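Transcriptional regulator (Mesorhizobium loti, PDB 3BHQ) probably binds cis-regulatory DNA and controls transcription as a helix-turn-helix regulator of the TetR family. Local coordinates at residues Lys13-Glu16 and Ile17-Ala21; Ser45-Thr48 and Val49-Phe53; Leu65-Ala68 and Ser69-Asp73. All coordinates share one frame; numbering follows the deposited sequence.

Contact 1: Lys13-Glu16 and Ile17-Ala21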
# COMPACT_ATOMS: atom_id res chain seq x y z
N LYS A 13 31.74 10.82 5.62
CA LYS A 13 31.99 9.67 4.75
C LYS A 13 30.87 8.65 4.84
O LYS A 13 30.44 8.14 3.82
CB LYS A 13 33.37 9.01 5.00
CG LYS A 13 34.43 9.44 4.01
CD LYS A 13 34.14 8.80 2.63
CE LYS A 13 34.69 9.63 1.47
NZ LYS A 13 33.80 9.43 0.29
N ASP A 14 30.39 8.35 6.04
CA ASP A 14 29.27 7.40 6.19
C ASP A 14 27.97 7.88 5.51
O ASP A 14 27.29 7.10 4.87
CB ASP A 14 29.01 7.04 7.66
CG ASP A 14 30.09 6.12 8.25
OD1 ASP A 14 31.02 5.64 7.54
OD2 ASP A 14 30.01 5.86 9.46
N ARG A 15 27.67 9.17 5.63
CA ARG A 15 26.55 9.77 4.91
C ARG A 15 26.73 9.62 3.39
O ARG A 15 25.78 9.27 2.68
CB ARG A 15 26.40 11.26 5.27
CG ARG A 15 25.28 11.99 4.51
CD ARG A 15 25.04 13.42 5.00
NE ARG A 15 26.25 14.23 5.06
CZ ARG A 15 26.90 14.73 4.00
NH1 ARG A 15 26.48 14.56 2.74
NH2 ARG A 15 28.01 15.44 4.22
N GLU A 16 27.95 9.89 2.90
CA GLU A 16 28.25 9.75 1.46
C GLU A 16 28.08 8.31 0.97
O GLU A 16 27.56 8.07 -0.12
CB GLU A 16 29.64 10.28 1.13
CG GLU A 16 29.75 11.81 1.27
CD GLU A 16 31.15 12.37 1.22
OE1 GLU A 16 32.15 11.62 1.21
OE2 GLU A 16 31.25 13.61 1.21
N ILE A 17 28.53 7.36 1.80
CA ILE A 17 28.39 5.95 1.48
C ILE A 17 26.89 5.56 1.41
O ILE A 17 26.48 4.86 0.48
CB ILE A 17 29.16 5.05 2.48
CG1 ILE A 17 30.66 5.30 2.35
CG2 ILE A 17 28.84 3.58 2.26
CD1 ILE A 17 31.49 4.76 3.54
N ILE A 18 26.11 5.96 2.41
CA ILE A 18 24.67 5.66 2.43
C ILE A 18 23.95 6.31 1.23
O ILE A 18 23.11 5.68 0.58
CB ILE A 18 24.02 6.04 3.78
CG1 ILE A 18 24.54 5.13 4.89
CG2 ILE A 18 22.49 5.92 3.69
CD1 ILE A 18 24.31 5.66 6.29
N GLN A 19 24.33 7.53 0.91
CA GLN A 19 23.76 8.23 -0.27
C GLN A 19 24.04 7.43 -1.56
O GLN A 19 23.15 7.20 -2.41
CB GLN A 19 24.33 9.65 -0.31
CG GLN A 19 23.78 10.56 -1.38
CD GLN A 19 24.48 11.94 -1.40
OE1 GLN A 19 25.16 12.35 -0.43
NE2 GLN A 19 24.32 12.65 -2.51
N ALA A 20 25.31 7.02 -1.74
CA ALA A 20 25.70 6.21 -2.88
C ALA A 20 24.99 4.87 -2.92
O ALA A 20 24.54 4.42 -3.96
CB ALA A 20 27.24 6.00 -2.88
N ALA A 21 24.87 4.22 -1.76
CA ALA A 21 24.21 2.93 -1.67
C ALA A 21 22.73 3.04 -2.03
O ALA A 21 22.21 2.18 -2.69
CB ALA A 21 24.39 2.32 -0.27
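Helix 9-28, the first helix of the TetR-type DNA-binding domain, supplies the worked example: Lys13-Glu16 is joined to Ile17-Ala21 by one turn of alpha-helical bonding. Four consecutive i to i+4 bonds run from Ile17 N to Lys13 O (2.9 Å) through to Ala20 N and Glu16 O (3.0 Å). The two isoleucines fold back over this turn. With CG1 beside its own backbone N (chi1 -65°), Ile17 lays CG1 3.2 Å from Lys13 O, and its CD1 comes alongside Asp14 OD1 at 4.1 Å. Ile18 repeats the pattern, CG1 resting 3.4 Å from Asp14 O. On the polar side, Arg15 and Gln19 run side by side in the same direction; Gln19 OE1 stands at the edge of the guanidinium, 4.1 Å from Arg15 NH1, with the two planes 35° apart. The stronger partner of Arg15 is Glu7, through a salt bridge from NE. Three residues apart, Lys13 NZ and Glu16 OE1 form a salt bridge at 2.9 Å. The chemistry thus divides the helix: Lys13-Glu16 and Arg15-Glu7 pair their charges, Asp14 meets His52 of helix 46-53, and Ile17, Ala20 and Ala21 turn aliphatic surface to helix 35-42.

Contact 2: Ser45-Thr48 and Val49-Phe53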
# COMPACT_ATOMS: atom_id res chain seq x y z
N SER A 45 37.23 3.99 0.19
CA SER A 45 37.95 2.74 0.01
C SER A 45 37.01 1.58 0.35
O SER A 45 36.09 1.71 1.17
CB SER A 45 39.18 2.68 0.90
OG SER A 45 38.76 2.44 2.24
N LYS A 46 37.25 0.43 -0.29
CA LYS A 46 36.53 -0.82 -0.04
C LYS A 46 36.64 -1.16 1.46
O LYS A 46 35.67 -1.55 2.10
CB LYS A 46 37.15 -1.93 -0.92
CG LYS A 46 36.67 -3.34 -0.70
CD LYS A 46 37.34 -4.32 -1.68
CE LYS A 46 36.94 -5.79 -1.33
NZ LYS A 46 37.05 -6.77 -2.45
N GLN A 47 37.85 -1.00 1.99
CA GLN A 47 38.12 -1.23 3.43
C GLN A 47 37.19 -0.45 4.33
O GLN A 47 36.59 -1.02 5.24
CB GLN A 47 39.57 -0.89 3.78
CG GLN A 47 40.51 -2.07 3.54
CD GLN A 47 40.51 -3.00 4.70
OE1 GLN A 47 39.89 -4.07 4.66
NE2 GLN A 47 41.14 -2.56 5.79
N THR A 48 37.07 0.86 4.07
CA THR A 48 36.16 1.69 4.88
C THR A 48 34.71 1.21 4.81
O THR A 48 34.05 1.10 5.85
CB THR A 48 36.23 3.15 4.45
OG1 THR A 48 37.55 3.62 4.71
CG2 THR A 48 35.16 3.99 5.16
N VAL A 49 34.21 0.89 3.62
CA VAL A 49 32.82 0.41 3.48
C VAL A 49 32.59 -0.90 4.28
O VAL A 49 31.64 -1.01 5.05
CB VAL A 49 32.38 0.33 1.99
CG1 VAL A 49 30.93 -0.12 1.89
CG2 VAL A 49 32.57 1.70 1.32
N TYR A 50 33.52 -1.86 4.18
CA TYR A 50 33.43 -3.11 4.97
C TYR A 50 33.56 -2.89 6.48
O TYR A 50 32.80 -3.49 7.26
CB TYR A 50 34.41 -4.18 4.47
CG TYR A 50 33.91 -4.91 3.23
CD1 TYR A 50 32.97 -5.93 3.32
CD2 TYR A 50 34.40 -4.60 1.96
CE1 TYR A 50 32.52 -6.62 2.18
CE2 TYR A 50 33.94 -5.25 0.81
CZ TYR A 50 33.02 -6.26 0.93
OH TYR A 50 32.63 -6.92 -0.21
N LYS A 51 34.48 -2.02 6.87
CA LYS A 51 34.70 -1.74 8.30
C LYS A 51 33.46 -1.12 8.95
O LYS A 51 33.10 -1.44 10.10
CB LYS A 51 35.95 -0.86 8.50
CG LYS A 51 37.26 -1.61 8.29
CD LYS A 51 38.45 -0.70 7.97
CE LYS A 51 38.88 0.20 9.12
NZ LYS A 51 40.13 0.94 8.77
N HIS A 52 32.82 -0.21 8.21
CA HIS A 52 31.69 0.56 8.75
C HIS A 52 30.32 -0.03 8.52
O HIS A 52 29.39 0.25 9.30
CB HIS A 52 31.73 1.99 8.20
CG HIS A 52 32.91 2.78 8.67
ND1 HIS A 52 32.97 4.15 8.55
CD2 HIS A 52 34.03 2.40 9.33
CE1 HIS A 52 34.12 4.58 9.07
NE2 HIS A 52 34.78 3.54 9.55
N PHE A 53 30.16 -0.87 7.50
CA PHE A 53 28.87 -1.43 7.16
C PHE A 53 28.80 -2.95 7.02
O PHE A 53 27.69 -3.45 6.77
CB PHE A 53 28.32 -0.74 5.91
CG PHE A 53 28.07 0.73 6.12
CD1 PHE A 53 26.96 1.13 6.85
CD2 PHE A 53 28.95 1.69 5.68
CE1 PHE A 53 26.71 2.49 7.10
CE2 PHE A 53 28.72 3.06 5.95
CZ PHE A 53 27.59 3.46 6.64
O HOH W 1 39.78 2.14 6.14
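The imidazole of His52 carries the methyl CG2 of Thr48 over one face, and the phenol ring of Tyr50 meets CG of Lys46 at its edge, in the ring plane. Both pairs are spaced i to i+4 on helix 46-53, which is the second helix of the predicted helix-turn-helix and, as in other TetR relatives, probably the recognition helix. The His52 contact is a CH-pi interaction, CG2 lying 4.2 Å from the ring centroid and 16° off its normal. Thr48 OG1 sits beside the backbone N (chi1 -63°), which leaves CG2 anti to that N and over the ring. The ring is held further by a hydrogen bond between its ND1 and Asp14 OD1 of helix 9-28. Lys46, extended along its length, passes the Tyr50 rim with CG and CE each 3.7 Å from CE2; beyond this, Lys46 NZ and Tyr50 OH both reach Glu36 OE2, so one carboxylate oxygen gathers the two ends. Gln47 brings NE2 to 3.9 Å from Lys51 CD. At the start of the helix Ser45 is the N-cap: its OG accepts from Thr48 N at 2.9 Å, a bond of 165° that occupies an N-H of the first turn. One water links Thr48 and Lys51, lying 3.0 Å from Thr48 OG1 and accepting from Lys51 NZ at 2.9 Å.

Contact 3: Leu65-Ala68 and Ser69-Asp73. With EDO (1,2-ethanediol), chain I.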
# COMPACT_ATOMS: atom_id res chain seq x y z
N LEU A 65 16.87 2.95 7.07
CA LEU A 65 16.78 3.82 8.23
C LEU A 65 17.07 5.28 7.92
O LEU A 65 16.42 6.16 8.48
CB LEU A 65 17.68 3.33 9.37
CG LEU A 65 17.33 1.99 9.97
CD1 LEU A 65 18.46 1.57 10.94
CD2 LEU A 65 15.99 2.04 10.69
N SER A 66 18.06 5.56 7.06
CA SER A 66 18.39 6.95 6.68
C SER A 66 17.22 7.62 5.96
O SER A 66 16.88 8.75 6.26
CB SER A 66 19.63 6.99 5.78
OG SER A 66 19.99 8.33 5.44
N THR A 67 16.61 6.89 5.04
CA THR A 67 15.47 7.41 4.29
C THR A 67 14.28 7.66 5.25
O THR A 67 13.65 8.73 5.19
CB THR A 67 15.10 6.50 3.12
OG1 THR A 67 16.15 6.57 2.15
CG2 THR A 67 13.80 7.00 2.47
N ALA A 68 14.05 6.74 6.18
CA ALA A 68 12.97 6.89 7.17
C ALA A 68 13.20 8.14 8.00
O ALA A 68 12.27 8.90 8.25
CB ALA A 68 12.88 5.67 8.08
N SER A 69 14.45 8.36 8.41
CA SER A 69 14.78 9.56 9.17
C SER A 69 14.57 10.86 8.39
O SER A 69 14.02 11.83 8.91
CB SER A 69 16.25 9.48 9.62
OG SER A 69 16.61 10.62 10.35
N GLN A 70 15.03 10.87 7.15
CA GLN A 70 14.93 12.06 6.29
C GLN A 70 13.47 12.45 6.03
O GLN A 70 13.10 13.61 6.14
CB GLN A 70 15.64 11.83 4.95
CG GLN A 70 17.16 11.73 5.05
CD GLN A 70 17.78 11.16 3.77
OE1 GLN A 70 17.24 11.32 2.67
NE2 GLN A 70 18.90 10.46 3.93
N VAL A 71 12.66 11.45 5.70
CA VAL A 71 11.23 11.68 5.47
C VAL A 71 10.55 12.19 6.72
O VAL A 71 9.81 13.17 6.67
CB VAL A 71 10.55 10.40 4.91
CG1 VAL A 71 9.03 10.59 4.80
CG2 VAL A 71 11.13 10.09 3.53
N ASN A 72 10.83 11.56 7.86
CA ASN A 72 10.24 12.00 9.10
C ASN A 72 10.65 13.39 9.55
O ASN A 72 9.83 14.08 10.16
CB ASN A 72 10.35 10.95 10.19
CG ASN A 72 9.27 9.93 10.06
OD1 ASN A 72 8.14 10.17 10.54
ND2 ASN A 72 9.56 8.79 9.40
N ASP A 73 11.87 13.82 9.24
CA ASP A 73 12.31 15.20 9.56
C ASP A 73 11.44 16.19 8.79
O ASP A 73 11.01 17.21 9.35
CB ASP A 73 13.79 15.44 9.26
CG ASP A 73 14.73 14.70 10.21
OD1 ASP A 73 14.27 14.20 11.25
OD2 ASP A 73 15.93 14.62 9.89
C1 EDO I . 14.80 8.23 -0.95
O1 EDO I . 15.84 8.21 0.03
C2 EDO I . 15.41 7.67 -2.21
O2 EDO I . 16.41 8.59 -2.66
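Asn72 and Ala68 show how a side-chain amide can join the regular backbone bonding of a helix. Among the hydrogen bonds, Ala68 O accepts twice: from Asn72 N at 3.0 Å, as the helix requires, and from Asn72 ND2 at 2.9 Å. The two donors come from opposite faces of the carbonyl plane, and the oxygen lies almost within the amide plane of Asn72, only 5° out of it. Because ND2 also donates to Gly133 O, the amide is gripped from two helices and its rotation is probably fixed. A leucine at Asn72 would probably leave Gly133 O without this donor and Ala68 O with its backbone bond alone. A second side-chain bond, from Gln70 NE2 to Ser66 OG, is weak and doubtful, since Ser66 has two conformers and the bond is described for one. Thr67 OG1 shares a 2.7 Å hydrogen bond with O1 of a 1,2-ethanediol, probably from the crystallisation liquor. Van der Waals contacts are fewer: with CG1 of Val71 anti to the backbone N (chi1 174°), its CG2 falls beside that N and rests 3.3 Å from Thr67 O and 4.2 Å from Thr67 CG2. Within the all-helical fold, this part of helix 56-83 lies between neighbours: Leu65 and Asn72 meet helix 123-150, Thr67 and Val71 pack on helix 106-117, and Val71 also reaches helix 88-103.

In the fold
The three contacts follow in series along the chain, on helix 9-28, helix 46-53 and helix 56-83. Contacts 1 and 2 have centres 11 Å apart and touch directly: besides the polar link of Asp14 with His52, Phe53 packs on Ile17 and Ile18, fastening the probable recognition helix to the first helix. Contact 3, centred 14 Å from contact 1, meets it where Ile18 CG2 approaches Ser66 CB at 3.7 Å. Contacts 2 and 3 do not touch; about 8 Å separates their nearest atoms. Helix 9-28 touches both, while Phe53 also packs directly on helix 56-83, which runs from the DNA-binding region into the C-terminal helical bundle, a path consistent with signal transmission in TetR regulators.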